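Local coordinates for protein endo-1,3-beta-glucanase, family GH16 (Zobellia galactanivorans, PDB 5FUI) that probably binds the beta-1,3-glucan laminarin through this C-terminal family 6 carbohydrate-binding module of a marine laminarinase, at residues E16-L19 with D23-K26. Numbering follows the deposited sequence.
With MG (magnesium ion), chain E.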
ATOM      1  N   GLU A  16      -5.868   6.710   0.273  1.00 11.90           N
ATOM      2  CA  GLU A  16      -6.586   7.523   1.268  1.00 13.35           C
ATOM      3  C   GLU A  16      -7.992   6.941   1.552  1.00 14.08           C
ATOM      4  O   GLU A  16      -8.706   7.490   2.348  1.00 15.88           O
ATOM      5  CB  GLU A  16      -6.595   8.992   0.828  1.00 13.11           C
ATOM      6  CG  GLU A  16      -7.539   9.311  -0.328  1.00 14.74           C
ATOM      7  CD  GLU A  16      -6.898   9.152  -1.702  1.00 15.44           C
ATOM      8  OE1 GLU A  16      -5.861   8.434  -1.864  1.00 15.28           O
ATOM      9  OE2 GLU A  16      -7.376   9.791  -2.670  1.00 19.12           O
ATOM     10  N   SER A  17      -8.387   5.877   0.860  1.00 11.63           N
ATOM     11  CA  SER A  17      -9.738   5.282   0.954  1.00 12.48           C
ATOM     12  C   SER A  17      -9.860   4.250   2.037  1.00 12.61           C
ATOM     13  O   SER A  17     -10.863   3.518   2.103  1.00 13.71           O
ATOM     14  CB  SER A  17     -10.165   4.718  -0.411  1.00 14.73           C
ATOM     15  OG  SER A  17      -9.519   3.466  -0.670  1.00 16.85           O
ATOM     16  N   TYR A  18      -8.870   4.181   2.926  1.00 12.51           N
ATOM     17  CA  TYR A  18      -8.914   3.152   3.980  1.00 12.07           C
ATOM     18  C   TYR A  18     -10.148   3.291   4.910  1.00 12.30           C
ATOM     19  O   TYR A  18     -10.659   4.429   5.071  1.00 14.13           O
ATOM     20  CB  TYR A  18      -7.672   3.224   4.893  1.00 11.10           C
ATOM     21  CG  TYR A  18      -7.298   4.592   5.402  1.00 12.74           C
ATOM     22  CD1 TYR A  18      -7.990   5.199   6.488  1.00 14.03           C
ATOM     23  CD2 TYR A  18      -6.223   5.260   4.849  1.00 15.83           C
ATOM     24  CE1 TYR A  18      -7.615   6.482   6.964  1.00 14.11           C
ATOM     25  CE2 TYR A  18      -5.829   6.474   5.297  1.00 15.68           C
ATOM     26  CZ  TYR A  18      -6.508   7.077   6.369  1.00 17.67           C
ATOM     27  OH  TYR A  18      -6.120   8.332   6.784  1.00 18.85           O
ATOM     28  N   LEU A  19     -10.660   2.176   5.429  1.00 11.24           N
ATOM     29  CA  LEU A  19     -11.771   2.269   6.444  1.00 11.87           C
ATOM     30  C   LEU A  19     -11.176   2.499   7.797  1.00 13.54           C
ATOM     31  O   LEU A  19     -11.763   3.253   8.555  1.00 15.62           O
ATOM     32  CB  LEU A  19     -12.616   1.015   6.404  1.00 13.07           C
ATOM     33  CG  LEU A  19     -13.783   0.894   7.370  1.00 14.29           C
ATOM     34  CD1 LEU A  19     -14.808   1.945   7.037  1.00 17.72           C
ATOM     35  CD2 LEU A  19     -14.424  -0.517   7.250  1.00 16.79           C
ATOM     36  N   ASP A  23      -2.343   6.211  13.097  1.00 12.21           N
ATOM     37  CA  ASP A  23      -1.174   7.087  13.041  1.00 11.72           C
ATOM     38  C   ASP A  23      -0.711   7.443  11.636  1.00 12.70           C
ATOM     39  O   ASP A  23       0.477   7.413  11.325  1.00 11.69           O
ATOM     40  CB  ASP A  23      -0.012   6.541  13.919  1.00 11.84           C
ATOM     41  CG  ASP A  23       1.036   7.554  14.244  1.00 13.46           C
ATOM     42  OD1 ASP A  23       0.754   8.797  14.142  1.00 17.94           O
ATOM     43  OD2 ASP A  23       2.211   7.138  14.485  1.00 15.29           O
ATOM     44  N   VAL A  24      -1.676   7.850  10.800  1.00 12.25           N
ATOM     45  CA  VAL A  24      -1.330   8.417   9.497  1.00 14.01           C
ATOM     46  C   VAL A  24      -2.154   9.659   9.247  1.00 13.36           C
ATOM     47  O   VAL A  24      -3.136   9.918   9.992  1.00 14.66           O
ATOM     48  CB  VAL A  24      -1.591   7.403   8.350  1.00 13.44           C
ATOM     49  CG1 VAL A  24      -0.750   6.115   8.522  1.00 10.76           C
ATOM     50  CG2 VAL A  24      -3.082   7.110   8.154  1.00 14.28           C
ATOM     51  N   GLN A  25      -1.787  10.444   8.219  1.00 13.00           N
ATOM     52  CA  GLN A  25      -2.647  11.574   7.909  1.00 13.37           C
ATOM     53  C   GLN A  25      -2.754  11.695   6.399  1.00 13.68           C
ATOM     54  O   GLN A  25      -1.866  11.358   5.653  1.00 19.34           O
ATOM     55  CB  GLN A  25      -2.038  12.882   8.415  1.00 15.41           C
ATOM     56  CG  GLN A  25      -2.065  12.943   9.950  1.00 20.54           C
ATOM     57  CD  GLN A  25      -1.435  14.164  10.503  1.00 25.36           C
ATOM     58  OE1 GLN A  25      -1.605  15.253   9.979  1.00 36.59           O
ATOM     59  NE2 GLN A  25      -0.650  13.978  11.536  1.00 27.21           N
ATOM     60  N   LYS A  26      -3.863  12.232   5.945  1.00 11.80           N
ATOM     61  CA  LYS A  26      -4.075  12.535   4.507  0.50 13.83           C
ATOM     62  C   LYS A  26      -3.533  13.930   4.145  1.00 14.34           C
ATOM     63  O   LYS A  26      -3.535  14.864   4.994  1.00 14.41           O
ATOM     64  CB  LYS A  26      -5.578  12.538   4.170  0.50 14.23           C
ATOM     65  CG  LYS A  26      -6.331  11.224   4.383  0.50 15.97           C
ATOM     66  CD  LYS A  26      -7.783  11.410   3.968  0.50 22.20           C
ATOM     67  CE  LYS A  26      -8.621  10.178   4.189  0.50 23.99           C
ATOM     68  NZ  LYS A  26      -8.026   9.349   5.245  0.50 26.36           N
TER
HETATM   69 MG    MG E1386      -4.358   8.790  -3.695  1.00 10.89          MG
HETATM   70  O   HOH W   1      -5.815  10.070  -5.002  1.00 30.25           O
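Tyr-18 reaches across to Val-24 and Lys-26 with the hydroxyl end of its ring. Val-24 CG2 makes an apolar contact with Tyr-18 CZ at 3.9 Å and lies 3.5 Å from Tyr-18 OH. Lys-26 comes from the opposite direction and brings NZ obliquely to the same end of the ring. It is modelled in two conformers, so this approach, 2.7 Å from Lys-26 NZ to Tyr-18 OH in one of them, is doubtful. The carbonyl oxygen of Glu-16 sits above one face of the Tyr-18 ring, toward the rim. The carboxylate of Glu-16 turns away, because its chain bends at chi2 (-89°), and Glu-16 OE1 binds magnesium at 2.4 Å. OE2 accepts a hydrogen bond from a water that is itself a magnesium ligand. Glu-14, Glu-34 and Asn-126 supply further ligands. The ion probably corresponds to the structural metal common in CBM6 modules. Outside the two segments, Met-45 and Tyr-47 of strand 44-52 touch Tyr-18, and Val-36 touches both Tyr-18 and Val-24. Replacing Tyr-18 by alanine would probably open a gap beside Val-24 and Val-36. The chemistry is thus divided: metal coordination fixes the Glu-16 carboxylate, while the Tyr-18 ring joins the loop to Val-24, just before strand 25-28, mainly by apolar packing at the surface of the beta-sandwich.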